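Local coordinates for protein putidaredoxin reductase (Pseudomonas putida, PDB 1Q1R) that carries bound FAD and probably passes electrons from NADH to putidaredoxin, the iron-sulfur partner of the cytochrome P450cam monooxygenase, at residues N150-I155 / M173-L178; H289-D294 / R322-P327; E345-I350 / V363-G368. All blocks are in the same frame, centred on the assembly; numbering follows the deposited sequence.

The three contacts follow one another along the chain of this glutathione reductase-type flavoprotein and touch nowhere. Contact 1 pairs two parallel strands of what is probably the NAD-binding domain; the side chain of Val154 stays about 11 Å from the FAD. Contact 2 fastens the loop leading into the C-terminal sheet, and its Pro327 side chain lies about 10 Å from the FAD; the centres of contacts 1 and 2 are about 38 Å apart, on opposite sides of the chain's centre. Contact 3 is a hairpin at the edge of that C-terminal sheet. Its nearest atoms are about 6 Å from contact 2 and about 17 Å from contact 1.

Contact 1: N150-I155 / M173-L178; sequences NRLVVI and MHVTLL
Leu152 and Val175, Val153 and Thr176, Val154 and Leu177 pair as neighbours in a parallel sheet, the two strands of a beta-alpha-beta crossover through helix 159-170. The backbone ladder starts with His174 N on Asn150 O and ends with Leu178 N on Val154 O, both 2.8 Å. At the N-terminal end of the two strands the Arg151 guanidinium reaches over the His174 imidazole, planes 43° apart, its NH1 3.0 Å above the ring and toward the rim. On the face carrying Leu152 and Val154, the Met173 chain turns at chi3 (86°), which sets its methyl CE 3.9 Å from Leu152 CB, and Val154 CB meets Leu177 CG at 4.1 Å. On the opposite face, with Arg151, His174 and Thr176, Val153 CG1 packs on Leu178 CD1 at 3.8 Å. Helix 159-170 covers the Leu152 face through Val164, Ala168 and Ile169; Leu237 lies against Thr176 and Leu178. Strand 241-244 flanks 151-155 on its other edge, placing the pair inside a five-stranded Rossmann-type sheet. Strand 151-155 runs into a GxGxxG pattern at Gly156, Gly158 and Gly161, consistent with dinucleotide binding. In the His174 ring plane a water lies 2.7 Å from ND1; it also joins Thr176 OG1 and donates to Leu152 O.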
loop_
_atom_site.group_PDB
_atom_site.type_symbol
_atom_site.label_atom_id
_atom_site.label_comp_id
_atom_site.label_asym_id
_atom_site.label_seq_id
_atom_site.Cartn_x
_atom_site.Cartn_y
_atom_site.Cartn_z
ATOM N N ASN A 150 -14.809 -23.121 -8.434
ATOM C CA ASN A 150 -13.473 -23.343 -8.964
ATOM C C ASN A 150 -12.513 -23.202 -7.791
ATOM O O ASN A 150 -12.858 -22.614 -6.759
ATOM C CB ASN A 150 -13.138 -22.342 -10.076
ATOM C CG ASN A 150 -13.454 -22.894 -11.456
ATOM O OD1 ASN A 150 -14.296 -23.781 -11.596
ATOM N ND2 ASN A 150 -12.789 -22.367 -12.480
ATOM N N ARG A 151 -11.314 -23.748 -7.936
ATOM C CA ARG A 151 -10.346 -23.700 -6.853
ATOM C C ARG A 151 -9.279 -22.631 -6.986
ATOM O O ARG A 151 -8.549 -22.569 -7.977
ATOM C CB ARG A 151 -9.695 -25.079 -6.689
ATOM C CG ARG A 151 -10.652 -26.128 -6.131
ATOM C CD ARG A 151 -10.150 -27.549 -6.361
ATOM N NE ARG A 151 -11.014 -28.535 -5.715
ATOM C CZ ARG A 151 -10.981 -28.822 -4.416
ATOM N NH1 ARG A 151 -10.118 -28.207 -3.617
ATOM N NH2 ARG A 151 -11.819 -29.719 -3.910
ATOM N N LEU A 152 -9.193 -21.786 -5.964
ATOM C CA LEU A 152 -8.204 -20.723 -5.929
ATOM C C LEU A 152 -7.182 -20.981 -4.838
ATOM O O LEU A 152 -7.519 -21.441 -3.746
ATOM C CB LEU A 152 -8.861 -19.364 -5.653
ATOM C CG LEU A 152 -7.909 -18.227 -5.227
ATOM C CD1 LEU A 152 -6.964 -17.878 -6.369
ATOM C CD2 LEU A 152 -8.711 -16.998 -4.818
ATOM N N VAL A 153 -5.928 -20.697 -5.151
ATOM C CA VAL A 153 -4.870 -20.807 -4.172
ATOM C C VAL A 153 -4.182 -19.456 -4.167
ATOM O O VAL A 153 -3.666 -19.001 -5.188
ATOM C CB VAL A 153 -3.830 -21.893 -4.510
ATOM C CG1 VAL A 153 -2.684 -21.823 -3.500
ATOM C CG2 VAL A 153 -4.475 -23.276 -4.456
ATOM N N VAL A 154 -4.220 -18.796 -3.016
ATOM C CA VAL A 154 -3.583 -17.502 -2.849
ATOM C C VAL A 154 -2.248 -17.756 -2.152
ATOM O O VAL A 154 -2.205 -18.416 -1.115
ATOM C CB VAL A 154 -4.432 -16.564 -1.951
ATOM C CG1 VAL A 154 -3.716 -15.237 -1.770
ATOM C CG2 VAL A 154 -5.826 -16.368 -2.556
ATOM N N ILE A 155 -1.166 -17.244 -2.726
ATOM C CA ILE A 155 0.156 -17.412 -2.129
ATOM C C ILE A 155 0.578 -16.083 -1.518
ATOM O O ILE A 155 0.917 -15.136 -2.231
ATOM C CB ILE A 155 1.194 -17.854 -3.179
ATOM C CG1 ILE A 155 0.717 -19.142 -3.859
ATOM C CG2 ILE A 155 2.545 -18.092 -2.506
ATOM C CD1 ILE A 155 1.516 -19.528 -5.093
ATOM N N MET A 173 -15.921 -19.373 -4.478
ATOM C CA MET A 173 -14.837 -20.217 -4.956
ATOM C C MET A 173 -14.376 -21.062 -3.771
ATOM O O MET A 173 -14.723 -20.778 -2.625
ATOM C CB MET A 173 -13.646 -19.379 -5.425
ATOM C CG MET A 173 -13.858 -18.565 -6.684
ATOM S SD MET A 173 -12.264 -17.964 -7.270
ATOM C CE MET A 173 -11.714 -19.386 -8.267
ATOM N N HIS A 174 -13.608 -22.107 -4.058
ATOM C CA HIS A 174 -13.031 -22.949 -3.017
ATOM C C HIS A 174 -11.699 -22.238 -2.838
ATOM O O HIS A 174 -10.894 -22.182 -3.773
ATOM C CB HIS A 174 -12.818 -24.375 -3.531
ATOM C CG HIS A 174 -12.063 -25.256 -2.584
ATOM N ND1 HIS A 174 -10.716 -25.098 -2.331
ATOM C CD2 HIS A 174 -12.469 -26.299 -1.821
ATOM C CE1 HIS A 174 -10.325 -26.007 -1.454
ATOM N NE2 HIS A 174 -11.369 -26.747 -1.128
ATOM N N VAL A 175 -11.460 -21.691 -1.651
ATOM C CA VAL A 175 -10.242 -20.925 -1.418
ATOM C C VAL A 175 -9.260 -21.471 -0.383
ATOM O O VAL A 175 -9.649 -21.840 0.726
ATOM C CB VAL A 175 -10.601 -19.473 -1.006
ATOM C CG1 VAL A 175 -9.359 -18.611 -0.983
ATOM C CG2 VAL A 175 -11.651 -18.904 -1.955
ATOM N N THR A 176 -7.984 -21.502 -0.765
ATOM C CA THR A 176 -6.897 -21.946 0.102
ATOM C C THR A 176 -5.840 -20.837 0.096
ATOM O O THR A 176 -5.449 -20.348 -0.967
ATOM C CB THR A 176 -6.225 -23.253 -0.419
ATOM O OG1 THR A 176 -7.196 -24.303 -0.499
ATOM C CG2 THR A 176 -5.107 -23.685 0.526
ATOM N N LEU A 177 -5.384 -20.423 1.274
ATOM C CA LEU A 177 -4.368 -19.378 1.340
ATOM C C LEU A 177 -3.129 -19.918 2.030
ATOM O O LEU A 177 -3.213 -20.543 3.085
ATOM C CB LEU A 177 -4.901 -18.148 2.079
ATOM C CG LEU A 177 -3.965 -16.936 2.097
ATOM C CD1 LEU A 177 -4.772 -15.648 2.198
ATOM C CD2 LEU A 177 -2.992 -17.061 3.258
ATOM N N LEU A 178 -1.975 -19.661 1.428
ATOM C CA LEU A 178 -0.715 -20.156 1.959
ATOM C C LEU A 178 0.233 -19.050 2.390
ATOM O O LEU A 178 0.402 -18.048 1.689
ATOM C CB LEU A 178 -0.014 -21.007 0.900
ATOM C CG LEU A 178 -0.879 -22.017 0.145
ATOM C CD1 LEU A 178 -0.050 -22.661 -0.958
ATOM C CD2 LEU A 178 -1.411 -23.063 1.108
HETATM O O HOH W 1 -8.370 -23.969 -3.005
#

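Contact 2: H289-D294 / R322-P327; sequences HSQLYD and RDEAAP
Glu324 reaches from the 322-327 loop into the turn at 290-292, and its carboxylate is gripped there from several directions. CG stands anti to the backbone N (chi1 159°) and the chain stays extended beyond it, which carries both oxygens across to the turn. OE1 takes two bonds from opposite faces of the carboxylate plane: Ser290 OG at 3.2 Å comes on the syn side, 20° out of plane, while Leu292 N at 3.1 Å arrives well above it. OE2 accepts from Gln291 NE2 at 3.0 Å, and also a weak bond from Gln291 N. The Gln291 and Glu324 side chains run alongside each other in opposing senses, the amide nearly perpendicular to the carboxylate (80°). OE2 lies near the plane of the Gln291 amide, while NE2 approaches from above the carboxylate plane. With these donors around it, the carboxylate would probably be held as the anion. Ser290 OG in turn accepts from Tyr293 N at 3.2 Å, an ST motif that fixes the hydroxyl facing Glu324. Further along the loop, Leu292 CD2 lies 4.0 Å from Ala326 CB, and Pro327 CD meets the edge of the Tyr293 ring at CE1, 4.1 Å away. The turn follows strand 286-290 and the loop enters strand 328-333. Ile390 of helix 380-391 packs on Leu292, Tyr293 and Ala326, and Tyr293 OH bonds Leu372 O in strand 370-377 and Leu343 N, tying the turn to the C-terminal sheet.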
loop_
_atom_site.group_PDB
_atom_site.type_symbol
_atom_site.label_atom_id
_atom_site.label_comp_id
_atom_site.label_asym_id
_atom_site.label_seq_id
_atom_site.Cartn_x
_atom_site.Cartn_y
_atom_site.Cartn_z
ATOM N N HIS A 289 12.602 9.701 6.687
ATOM C CA HIS A 289 12.825 9.637 8.122
ATOM C C HIS A 289 11.586 10.085 8.889
ATOM O O HIS A 289 11.128 11.216 8.747
ATOM C CB HIS A 289 14.030 10.497 8.514
ATOM C CG HIS A 289 14.332 10.476 9.981
ATOM N ND1 HIS A 289 13.734 11.337 10.875
ATOM C CD2 HIS A 289 15.127 9.662 10.715
ATOM C CE1 HIS A 289 14.145 11.051 12.098
ATOM N NE2 HIS A 289 14.991 10.039 12.028
ATOM N N SER A 290 11.031 9.178 9.680
ATOM C CA SER A 290 9.860 9.497 10.484
ATOM C C SER A 290 10.350 10.099 11.791
ATOM O O SER A 290 11.017 9.424 12.568
ATOM C CB SER A 290 9.057 8.236 10.792
ATOM O OG SER A 290 8.051 8.506 11.757
ATOM N N GLN A 291 10.035 11.364 12.030
ATOM C CA GLN A 291 10.463 12.001 13.270
ATOM C C GLN A 291 9.593 11.490 14.411
ATOM O O GLN A 291 10.022 11.436 15.563
ATOM C CB GLN A 291 10.381 13.527 13.144
ATOM C CG GLN A 291 9.080 14.044 12.571
ATOM C CD GLN A 291 9.222 15.441 11.987
ATOM O OE1 GLN A 291 9.608 16.385 12.684
ATOM N NE2 GLN A 291 8.911 15.580 10.698
ATOM N N LEU A 292 8.372 11.091 14.077
ATOM C CA LEU A 292 7.449 10.563 15.069
ATOM C C LEU A 292 8.048 9.305 15.706
ATOM O O LEU A 292 7.937 9.098 16.915
ATOM C CB LEU A 292 6.107 10.236 14.410
ATOM C CG LEU A 292 4.958 9.823 15.327
ATOM C CD1 LEU A 292 4.730 10.903 16.379
ATOM C CD2 LEU A 292 3.697 9.605 14.497
ATOM N N TYR A 293 8.691 8.472 14.894
ATOM C CA TYR A 293 9.306 7.251 15.405
ATOM C C TYR A 293 10.829 7.317 15.360
ATOM O O TYR A 293 11.515 6.347 15.689
ATOM C CB TYR A 293 8.820 6.034 14.615
ATOM C CG TYR A 293 7.337 5.797 14.744
ATOM C CD1 TYR A 293 6.428 6.473 13.930
ATOM C CD2 TYR A 293 6.837 4.938 15.722
ATOM C CE1 TYR A 293 5.056 6.302 14.088
ATOM C CE2 TYR A 293 5.471 4.761 15.890
ATOM C CZ TYR A 293 4.585 5.445 15.072
ATOM O OH TYR A 293 3.231 5.280 15.249
ATOM N N ASP A 294 11.353 8.467 14.951
ATOM C CA ASP A 294 12.793 8.673 14.863
ATOM C C ASP A 294 13.506 7.521 14.153
ATOM O O ASP A 294 14.393 6.884 14.726
ATOM C CB ASP A 294 13.389 8.850 16.265
ATOM C CG ASP A 294 14.856 9.257 16.233
ATOM O OD1 ASP A 294 15.539 9.101 17.270
ATOM O OD2 ASP A 294 15.322 9.741 15.175
ATOM N N ARG A 322 2.199 20.545 5.632
ATOM C CA ARG A 322 1.463 20.177 6.829
ATOM C C ARG A 322 2.409 19.412 7.737
ATOM O O ARG A 322 3.326 18.734 7.272
ATOM C CB ARG A 322 0.264 19.290 6.496
ATOM C CG ARG A 322 -0.921 20.024 5.902
ATOM C CD ARG A 322 -2.140 19.115 5.855
ATOM N NE ARG A 322 -3.336 19.815 5.395
ATOM C CZ ARG A 322 -4.540 19.260 5.312
ATOM N NH1 ARG A 322 -4.714 17.989 5.660
ATOM N NH2 ARG A 322 -5.572 19.975 4.881
ATOM N N ASP A 323 2.184 19.531 9.038
ATOM C CA ASP A 323 3.000 18.849 10.029
ATOM C C ASP A 323 2.879 17.344 9.798
ATOM O O ASP A 323 1.842 16.870 9.335
ATOM C CB ASP A 323 2.494 19.215 11.426
ATOM C CG ASP A 323 1.385 20.265 11.387
ATOM O OD1 ASP A 323 1.655 21.407 10.951
ATOM O OD2 ASP A 323 0.242 19.946 11.780
ATOM N N GLU A 324 3.934 16.597 10.110
ATOM C CA GLU A 324 3.910 15.148 9.932
ATOM C C GLU A 324 2.767 14.509 10.713
ATOM O O GLU A 324 2.621 14.729 11.917
ATOM C CB GLU A 324 5.242 14.527 10.372
ATOM C CG GLU A 324 5.153 13.038 10.699
ATOM C CD GLU A 324 6.512 12.381 10.877
ATOM O OE1 GLU A 324 6.582 11.321 11.535
ATOM O OE2 GLU A 324 7.514 12.913 10.347
ATOM N N ALA A 325 1.957 13.717 10.019
ATOM C CA ALA A 325 0.830 13.037 10.644
ATOM C C ALA A 325 1.178 11.572 10.880
ATOM O O ALA A 325 2.036 11.013 10.197
ATOM C CB ALA A 325 -0.403 13.145 9.752
ATOM N N ALA A 326 0.526 10.953 11.856
ATOM C CA ALA A 326 0.779 9.547 12.135
ATOM C C ALA A 326 0.398 8.756 10.886
ATOM O O ALA A 326 -0.592 9.063 10.233
ATOM C CB ALA A 326 -0.060 9.084 13.322
ATOM N N PRO A 327 1.191 7.739 10.529
ATOM C CA PRO A 327 0.850 6.954 9.338
ATOM C C PRO A 327 -0.346 6.045 9.613
ATOM O O PRO A 327 -0.524 5.561 10.733
ATOM C CB PRO A 327 2.125 6.166 9.070
ATOM C CG PRO A 327 2.665 5.936 10.455
ATOM C CD PRO A 327 2.474 7.295 11.103
#

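Contact 3: E345-I350 / V363-G368; sequences EGYDRI and VFYLQG
A short antiparallel pairing, broken by a bulge, joins 345-350 to 363-368 at the edge of the C-terminal five-stranded sheet. Leu366 N donates to Arg349 O at 2.9 Å, while Leu366 O takes Asp348 N at 2.8 Å and, weakly, Arg349 N. Asp348 and Arg349 thus both face Leu366, a classic beta bulge in the hairpin of strands 349-353 and 360-367. The Asp348 side chain turns between its own backbone N and carbonyl carbon (chi1 51°), bringing the carboxylate to Gly368 N; OD1 is met almost straight but long, at 3.3 Å, OD2 at 2.8 Å but at a poor angle, so both bonds are weak. Just before the bulge, Tyr347 forms a T-shaped pair with Tyr365: the edge of Tyr365 points at the face of Tyr347, with planes at 85° and centroids 5.3 Å apart. CD2 of Tyr365 does the touching, toward the rim of the other ring. Ile350 lies alongside Tyr365, its CG2 4.0 Å from Tyr365 CD2, and sends CD1 to Val363 CG1 at 4.0 Å. In helix 191-204, Pro191 touches Tyr347, Pro192 Ile350, and Val193 both Val363 and Tyr365; Tyr365 OH has weak hydrogen bonds to Asp375 OD1 and Ala190 N. On the other face, Pro398 packs on Arg349 and Leu366.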
loop_
_atom_site.group_PDB
_atom_site.type_symbol
_atom_site.label_atom_id
_atom_site.label_comp_id
_atom_site.label_asym_id
_atom_site.label_seq_id
_atom_site.Cartn_x
_atom_site.Cartn_y
_atom_site.Cartn_z
ATOM N N GLU A 345 6.027 -1.795 15.036
ATOM C CA GLU A 345 7.401 -2.258 15.201
ATOM C C GLU A 345 8.036 -1.842 16.532
ATOM O O GLU A 345 8.131 -0.657 16.844
ATOM C CB GLU A 345 8.244 -1.751 14.025
ATOM C CG GLU A 345 9.585 -2.439 13.843
ATOM C CD GLU A 345 10.700 -1.761 14.609
ATOM O OE1 GLU A 345 10.632 -1.721 15.856
ATOM O OE2 GLU A 345 11.648 -1.264 13.959
ATOM N N GLY A 346 8.462 -2.830 17.316
ATOM C CA GLY A 346 9.104 -2.549 18.589
ATOM C C GLY A 346 8.227 -2.590 19.829
ATOM O O GLY A 346 8.672 -2.210 20.914
ATOM N N TYR A 347 6.989 -3.049 19.684
ATOM C CA TYR A 347 6.075 -3.116 20.819
ATOM C C TYR A 347 6.469 -4.263 21.741
ATOM O O TYR A 347 6.955 -5.299 21.280
ATOM C CB TYR A 347 4.632 -3.311 20.331
ATOM C CG TYR A 347 4.310 -4.718 19.883
ATOM C CD1 TYR A 347 3.875 -5.679 20.793
ATOM C CD2 TYR A 347 4.466 -5.098 18.551
ATOM C CE1 TYR A 347 3.604 -6.983 20.391
ATOM C CE2 TYR A 347 4.200 -6.400 18.138
ATOM C CZ TYR A 347 3.770 -7.336 19.063
ATOM O OH TYR A 347 3.524 -8.628 18.662
ATOM N N ASP A 348 6.261 -4.076 23.042
ATOM C CA ASP A 348 6.588 -5.111 24.011
ATOM C C ASP A 348 5.331 -5.646 24.681
ATOM O O ASP A 348 5.406 -6.461 25.600
ATOM C CB ASP A 348 7.564 -4.586 25.065
ATOM C CG ASP A 348 7.110 -3.292 25.684
ATOM O OD1 ASP A 348 5.963 -3.235 26.171
ATOM O OD2 ASP A 348 7.907 -2.332 25.689
ATOM N N ARG A 349 4.176 -5.175 24.223
ATOM C CA ARG A 349 2.901 -5.644 24.752
ATOM C C ARG A 349 1.714 -4.966 24.091
ATOM O O ARG A 349 1.815 -3.851 23.582
ATOM C CB ARG A 349 2.811 -5.445 26.265
ATOM C CG ARG A 349 2.705 -4.004 26.720
ATOM C CD ARG A 349 1.874 -3.936 27.987
ATOM N NE ARG A 349 1.939 -2.626 28.623
ATOM C CZ ARG A 349 1.116 -2.229 29.589
ATOM N NH1 ARG A 349 0.162 -3.044 30.024
ATOM N NH2 ARG A 349 1.252 -1.023 30.121
ATOM N N ILE A 350 0.588 -5.661 24.099
ATOM C CA ILE A 350 -0.621 -5.130 23.507
ATOM C C ILE A 350 -1.719 -5.123 24.552
ATOM O O ILE A 350 -1.686 -5.895 25.514
ATOM C CB ILE A 350 -1.097 -5.981 22.309
ATOM C CG1 ILE A 350 -1.684 -7.301 22.809
ATOM C CG2 ILE A 350 0.068 -6.248 21.362
ATOM C CD1 ILE A 350 -2.393 -8.101 21.740
ATOM N N VAL A 363 -6.939 -2.614 19.306
ATOM C CA VAL A 363 -5.754 -3.221 19.887
ATOM C C VAL A 363 -4.660 -2.170 19.957
ATOM O O VAL A 363 -4.237 -1.619 18.929
ATOM C CB VAL A 363 -5.263 -4.424 19.041
ATOM C CG1 VAL A 363 -4.091 -5.111 19.732
ATOM C CG2 VAL A 363 -6.401 -5.416 18.839
ATOM N N PHE A 364 -4.215 -1.880 21.175
ATOM C CA PHE A 364 -3.173 -0.883 21.379
ATOM C C PHE A 364 -1.804 -1.538 21.489
ATOM O O PHE A 364 -1.609 -2.452 22.282
ATOM C CB PHE A 364 -3.460 -0.063 22.647
ATOM C CG PHE A 364 -4.744 0.722 22.588
ATOM C CD1 PHE A 364 -5.967 0.105 22.836
ATOM C CD2 PHE A 364 -4.732 2.074 22.248
ATOM C CE1 PHE A 364 -7.159 0.821 22.743
ATOM C CE2 PHE A 364 -5.918 2.797 22.152
ATOM C CZ PHE A 364 -7.133 2.171 22.397
ATOM N N TYR A 365 -0.860 -1.069 20.681
ATOM C CA TYR A 365 0.501 -1.596 20.703
ATOM C C TYR A 365 1.371 -0.624 21.488
ATOM O O TYR A 365 1.508 0.540 21.108
ATOM C CB TYR A 365 1.045 -1.747 19.279
ATOM C CG TYR A 365 0.314 -2.786 18.460
ATOM C CD1 TYR A 365 -0.984 -2.556 18.000
ATOM C CD2 TYR A 365 0.909 -4.011 18.168
ATOM C CE1 TYR A 365 -1.671 -3.523 17.272
ATOM C CE2 TYR A 365 0.232 -4.984 17.440
ATOM C CZ TYR A 365 -1.055 -4.736 16.996
ATOM O OH TYR A 365 -1.726 -5.703 16.284
ATOM N N LEU A 366 1.954 -1.102 22.585
ATOM C CA LEU A 366 2.790 -0.253 23.421
ATOM C C LEU A 366 4.222 -0.740 23.595
ATOM O O LEU A 366 4.514 -1.932 23.520
ATOM C CB LEU A 366 2.168 -0.095 24.819
ATOM C CG LEU A 366 0.783 0.540 24.973
ATOM C CD1 LEU A 366 -0.290 -0.433 24.510
ATOM C CD2 LEU A 366 0.558 0.916 26.432
ATOM N N GLN A 367 5.110 0.221 23.822
ATOM C CA GLN A 367 6.515 -0.042 24.083
ATOM C C GLN A 367 6.680 0.692 25.404
ATOM O O GLN A 367 6.963 1.889 25.434
ATOM C CB GLN A 367 7.407 0.589 23.018
ATOM C CG GLN A 367 8.864 0.197 23.158
ATOM C CD GLN A 367 9.754 0.857 22.125
ATOM O OE1 GLN A 367 10.921 0.495 21.976
ATOM N NE2 GLN A 367 9.212 1.836 21.412
ATOM N N GLY A 368 6.471 -0.030 26.498
ATOM C CA GLY A 368 6.542 0.590 27.806
ATOM C C GLY A 368 5.158 1.161 28.056
ATOM O O GLY A 368 4.183 0.413 28.144
#